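Local structure of epimerase domain-containing protein (Bacillus cereus HuA2-4, 6ZLK) at residues 216-219 / 220-224; 285-288 / 289-293. The protein probably catalyses the NAD-dependent interconversion of UDP-glucuronic acid and UDP-galacturonic acid by inverting the configuration at C4 of the sugar. One frame throughout, in Å; residues are numbered along the deposited sequence.

Interaction 1: 216-219 / 220-224; sequences TYID and DCIRG
Tyr-217 and Cys-221 meet in the opening turn of helix 218-230, where strand 212-217 of the Rossmann-like core gives way to helix and Tyr-217 stands at the N-cap. The carbonyl of Tyr-217 takes the N-H of Cys-221 at 3.0 Å between O and N, a nearly straight bond (171° at the hydrogen), and a weak, bent one from Asp-220 N. The next two carbonyls follow the helical pattern: Ile-218 O accepts from Ile-222 N, and Asp-219 O from Arg-223 N. Asp-220 also looks back toward the strand end: its OD2 accepts from water 1, 2.8 Å away, and that water accepts in turn from Tyr-217 N. The same carboxylate receives the backbone N-H groups of Thr-296 and Val-297, so it ties a neighbouring loop to the helix start.

On the apolar side Ile-218 and Ile-222 lie side by side, CD1 of Ile-218 3.9 Å from CG1 of Ile-222, and they pack on helix 11-21. The methyl CG2 of Thr-216 comes within 3.8 Å of Cys-221 N, while its hydroxyl is bonded to Phe-177 O.

Arg-223 bends at chi3 (-75°), folding its guanidinium back over the turn. Asp-219 O lies over the centre of one face of that group, 3.5 Å above the guanidinium plane. At the edge, NH2 forms a salt bridge with Asp-220 OD1 at 2.9 Å; OD1 lies close to the guanidinium plane, whereas NH2 comes at OD1 from above the carboxylate plane. NH2 also donates to water 2, which in turn donates to Asp-219 OD2.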
loop_
_atom_site.group_PDB
_atom_site.type_symbol
_atom_site.label_atom_id
_atom_site.label_comp_id
_atom_site.label_asym_id
_atom_site.label_seq_id
_atom_site.Cartn_x
_atom_site.Cartn_y
_atom_site.Cartn_z
ATOM N N THR A 216 -16.246 0.318 -18.827
ATOM C CA THR A 216 -17.467 -0.056 -18.092
ATOM C C THR A 216 -18.435 1.125 -18.162
ATOM O O THR A 216 -18.198 2.149 -17.561
ATOM C CB THR A 216 -17.217 -0.507 -16.658
ATOM O OG1 THR A 216 -16.162 -1.488 -16.650
ATOM C CG2 THR A 216 -18.497 -1.026 -16.036
ATOM N N TYR A 217 -19.573 0.933 -18.808
ATOM C CA TYR A 217 -20.578 2.007 -18.863
ATOM C C TYR A 217 -21.116 2.220 -17.452
ATOM O O TYR A 217 -21.339 1.286 -16.654
ATOM C CB TYR A 217 -21.742 1.676 -19.806
ATOM C CG TYR A 217 -22.667 2.852 -19.923
ATOM C CD1 TYR A 217 -22.217 3.999 -20.576
ATOM C CD2 TYR A 217 -23.983 2.800 -19.501
ATOM C CE1 TYR A 217 -23.017 5.128 -20.667
ATOM C CE2 TYR A 217 -24.800 3.912 -19.605
ATOM C CZ TYR A 217 -24.335 5.038 -20.252
ATOM O OH TYR A 217 -25.120 6.158 -20.313
ATOM N N ILE A 218 -21.323 3.487 -17.109
ATOM C CA ILE A 218 -21.692 3.878 -15.738
ATOM C C ILE A 218 -22.925 3.106 -15.253
ATOM O O ILE A 218 -22.926 2.674 -14.095
ATOM C CB ILE A 218 -21.888 5.396 -15.669
ATOM C CG1 ILE A 218 -22.248 5.841 -14.258
ATOM C CG2 ILE A 218 -22.930 5.885 -16.686
ATOM C CD1 ILE A 218 -21.242 5.538 -13.160
ATOM N N ASP A 219 -23.978 2.947 -16.068
ATOM C CA ASP A 219 -25.183 2.199 -15.610
ATOM C C ASP A 219 -24.841 0.730 -15.323
ATOM O O ASP A 219 -25.482 0.192 -14.344
ATOM C CB ASP A 219 -26.341 2.278 -16.581
ATOM C CG ASP A 219 -26.903 3.666 -16.763
ATOM O OD1 ASP A 219 -26.549 4.565 -15.983
ATOM O OD2 ASP A 219 -27.717 3.816 -17.707
ATOM N N ASP A 220 -23.895 0.142 -16.026
ATOM C CA ASP A 220 -23.454 -1.239 -15.725
ATOM C C ASP A 220 -22.768 -1.253 -14.363
ATOM O O ASP A 220 -23.066 -2.106 -13.520
ATOM C CB ASP A 220 -22.650 -1.805 -16.880
ATOM C CG ASP A 220 -23.495 -2.237 -18.080
ATOM O OD1 ASP A 220 -24.624 -2.785 -17.816
ATOM O OD2 ASP A 220 -23.016 -2.108 -19.240
ATOM N N CYS A 221 -21.779 -0.367 -14.226
ATOM C CA CYS A 221 -21.034 -0.178 -12.977
ATOM C C CYS A 221 -22.026 -0.074 -11.800
ATOM O O CYS A 221 -21.885 -0.747 -10.770
ATOM C CB CYS A 221 -20.186 1.078 -13.110
ATOM S SG CYS A 221 -19.448 1.571 -11.531
ATOM N N ILE A 222 -23.013 0.800 -11.897
ATOM C CA ILE A 222 -23.943 1.065 -10.781
ATOM C C ILE A 222 -24.841 -0.175 -10.540
ATOM O O ILE A 222 -25.022 -0.519 -9.363
ATOM C CB ILE A 222 -24.755 2.338 -11.054
ATOM C CG1 ILE A 222 -23.833 3.552 -11.090
ATOM C CG2 ILE A 222 -25.924 2.498 -10.080
ATOM C CD1 ILE A 222 -23.013 3.790 -9.860
ATOM N N ARG A 223 -25.279 -0.883 -11.581
ATOM C CA ARG A 223 -26.071 -2.128 -11.374
ATOM C C ARG A 223 -25.228 -3.166 -10.632
ATOM O O ARG A 223 -25.745 -3.776 -9.667
ATOM C CB ARG A 223 -26.556 -2.731 -12.700
ATOM C CG ARG A 223 -27.795 -2.030 -13.198
ATOM C CD ARG A 223 -28.362 -2.706 -14.439
ATOM N NE ARG A 223 -27.600 -2.431 -15.649
ATOM C CZ ARG A 223 -27.853 -1.427 -16.490
ATOM N NH1 ARG A 223 -28.845 -0.566 -16.247
ATOM N NH2 ARG A 223 -27.102 -1.261 -17.565
ATOM N N GLY A 224 -23.936 -3.305 -10.970
ATOM C CA GLY A 224 -23.085 -4.230 -10.203
ATOM C C GLY A 224 -22.913 -3.785 -8.769
ATOM O O GLY A 224 -22.901 -4.597 -7.797
HETATM O O HOH W 1 -20.384 -1.634 -20.039
HETATM O O HOH W 2 -28.376 1.153 -18.675
#

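Interaction 2: 285-288 / 289-293; sequences SKAS and TLLQY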
loop_
_atom_site.group_PDB
_atom_site.type_symbol
_atom_site.label_atom_id
_atom_site.label_comp_id
_atom_site.label_asym_id
_atom_site.label_seq_id
_atom_site.Cartn_x
_atom_site.Cartn_y
_atom_site.Cartn_z
ATOM N N SER A 285 -16.308 -13.218 -14.382
ATOM C CA SER A 285 -17.013 -14.462 -13.971
ATOM C C SER A 285 -17.439 -14.491 -12.505
ATOM O O SER A 285 -18.571 -14.930 -12.215
ATOM C CB SER A 285 -16.103 -15.652 -14.288
ATOM O OG SER A 285 -15.650 -15.535 -15.616
ATOM N N LYS A 286 -16.607 -14.008 -11.600
ATOM C CA LYS A 286 -16.968 -14.033 -10.180
ATOM C C LYS A 286 -18.180 -13.109 -9.956
ATOM O O LYS A 286 -19.099 -13.465 -9.219
ATOM C CB LYS A 286 -15.742 -13.639 -9.374
ATOM C CG LYS A 286 -15.973 -13.673 -7.887
ATOM C CD LYS A 286 -14.660 -13.392 -7.238
ATOM C CE LYS A 286 -14.589 -13.714 -5.785
ATOM N NZ LYS A 286 -13.298 -13.276 -5.206
ATOM N N ALA A 287 -18.215 -11.930 -10.594
ATOM C CA ALA A 287 -19.354 -11.015 -10.412
ATOM C C ALA A 287 -20.640 -11.659 -10.936
ATOM O O ALA A 287 -21.690 -11.458 -10.351
ATOM C CB ALA A 287 -19.115 -9.730 -11.154
ATOM N N SER A 288 -20.542 -12.418 -12.036
ATOM C CA SER A 288 -21.696 -13.189 -12.553
ATOM C C SER A 288 -22.216 -14.149 -11.471
ATOM O O SER A 288 -23.399 -14.178 -11.207
ATOM C CB SER A 288 -21.321 -13.946 -13.832
ATOM O OG SER A 288 -22.431 -14.743 -14.207
ATOM N N THR A 289 -21.331 -14.929 -10.867
ATOM C CA THR A 289 -21.668 -15.929 -9.833
ATOM C C THR A 289 -22.273 -15.240 -8.611
ATOM O O THR A 289 -23.351 -15.656 -8.178
ATOM C CB THR A 289 -20.463 -16.746 -9.398
ATOM O OG1 THR A 289 -19.884 -17.381 -10.540
ATOM C CG2 THR A 289 -20.821 -17.771 -8.345
ATOM N N LEU A 290 -21.612 -14.225 -8.070
ATOM C CA LEU A 290 -21.993 -13.672 -6.749
ATOM C C LEU A 290 -23.055 -12.595 -6.837
ATOM O O LEU A 290 -23.781 -12.500 -5.846
ATOM C CB LEU A 290 -20.759 -13.144 -6.049
ATOM C CG LEU A 290 -19.682 -14.171 -5.770
ATOM C CD1 LEU A 290 -18.499 -13.500 -5.145
ATOM C CD2 LEU A 290 -20.171 -15.276 -4.861
ATOM N N LEU A 291 -23.108 -11.859 -7.960
ATOM C CA LEU A 291 -23.961 -10.651 -8.064
ATOM C C LEU A 291 -24.982 -10.800 -9.186
ATOM O O LEU A 291 -25.777 -9.885 -9.328
ATOM C CB LEU A 291 -23.130 -9.406 -8.313
ATOM C CG LEU A 291 -21.956 -9.188 -7.372
ATOM C CD1 LEU A 291 -21.231 -7.931 -7.786
ATOM C CD2 LEU A 291 -22.402 -9.139 -5.912
ATOM N N GLN A 292 -24.952 -11.880 -9.965
ATOM C CA GLN A 292 -25.746 -11.973 -11.204
ATOM C C GLN A 292 -25.437 -10.753 -12.078
ATOM O O GLN A 292 -26.277 -10.298 -12.827
ATOM C CB GLN A 292 -27.228 -12.175 -10.887
ATOM C CG GLN A 292 -27.502 -13.514 -10.225
ATOM C CD GLN A 292 -28.997 -13.703 -10.151
ATOM O OE1 GLN A 292 -29.655 -13.185 -9.248
ATOM N NE2 GLN A 292 -29.555 -14.368 -11.152
ATOM N N TYR A 293 -24.188 -10.293 -12.047
ATOM C CA TYR A 293 -23.740 -9.160 -12.886
ATOM C C TYR A 293 -23.614 -9.599 -14.329
ATOM O O TYR A 293 -22.961 -10.593 -14.670
ATOM C CB TYR A 293 -22.414 -8.627 -12.348
ATOM C CG TYR A 293 -21.899 -7.456 -13.139
ATOM C CD1 TYR A 293 -22.610 -6.266 -13.137
ATOM C CD2 TYR A 293 -20.707 -7.532 -13.840
ATOM C CE1 TYR A 293 -22.174 -5.203 -13.902
ATOM C CE2 TYR A 293 -20.254 -6.456 -14.586
ATOM C CZ TYR A 293 -20.962 -5.280 -14.550
ATOM O OH TYR A 293 -20.496 -4.205 -15.257
HETATM O O HOH W 3 -20.960 -17.394 -13.080
HETATM O O HOH W 4 -24.145 -13.057 -15.089
#
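Lys-286 starts with CG trans to its backbone N (chi1 -178°) and runs extended from there, while Leu-290 swings CG back beside its own N (chi1 -61°); the two chains cross at a slant, and CD1 of Leu-290 rests 3.7 Å from Lys-286 CG. Tyr-293, its ring likewise trans to N, sets CB 3.7 Å from Ala-287 CB, with the ring inclined to that methyl.

This is the C-terminal end of helix 285-291. Leu-291 N gives Ala-287 O its regular helical bond (2.8 Å); the turn at Gln-292, with left-handed angles (phi 54°), then brings Tyr-293 N to the same oxygen at 3.2 Å, from the opposite face of the carbonyl plane. Gln-292 N makes a weak bond to Ser-288 O. On the outer side water 4 joins Ser-288 OG to Tyr-293 O, which accepts from it at 2.8 Å.

Inward, Ala-287 and Leu-290 lie on Ile-240 of strand 239-242, Leu-291 and Tyr-293 on Ile-242, and Leu-291 also reaches Ala-227 of helix 218-230. Lys-286 NZ forms a salt bridge with Glu-238, and Tyr-293 OH bonds to Gly-243 O, so the helix is tied just before this strand and the turn just after it.

Helix 218-230 is common ground: interaction 1 covers the end of strand 212-217 and the start of this helix, and the end of the short helix in interaction 2 packs against it. The ring of Tyr-293 lies along the 220-224 part, CE1 3.2 Å from Asp-220 O, while CD1 of Leu-291 is 3.7 Å from Gly-224 O. Interaction 1 is mostly buried, near both bound NAD and the UDP-sugar, although Arg-223 is exposed. Interaction 2 lies farther out, with one apolar side turned inward and its serines and threonine at the surface. The chemistry follows: a helix start with a carboxylate–arginine salt bridge in the first, a helix end with a doubly accepting carbonyl in the second; bridging waters serve both.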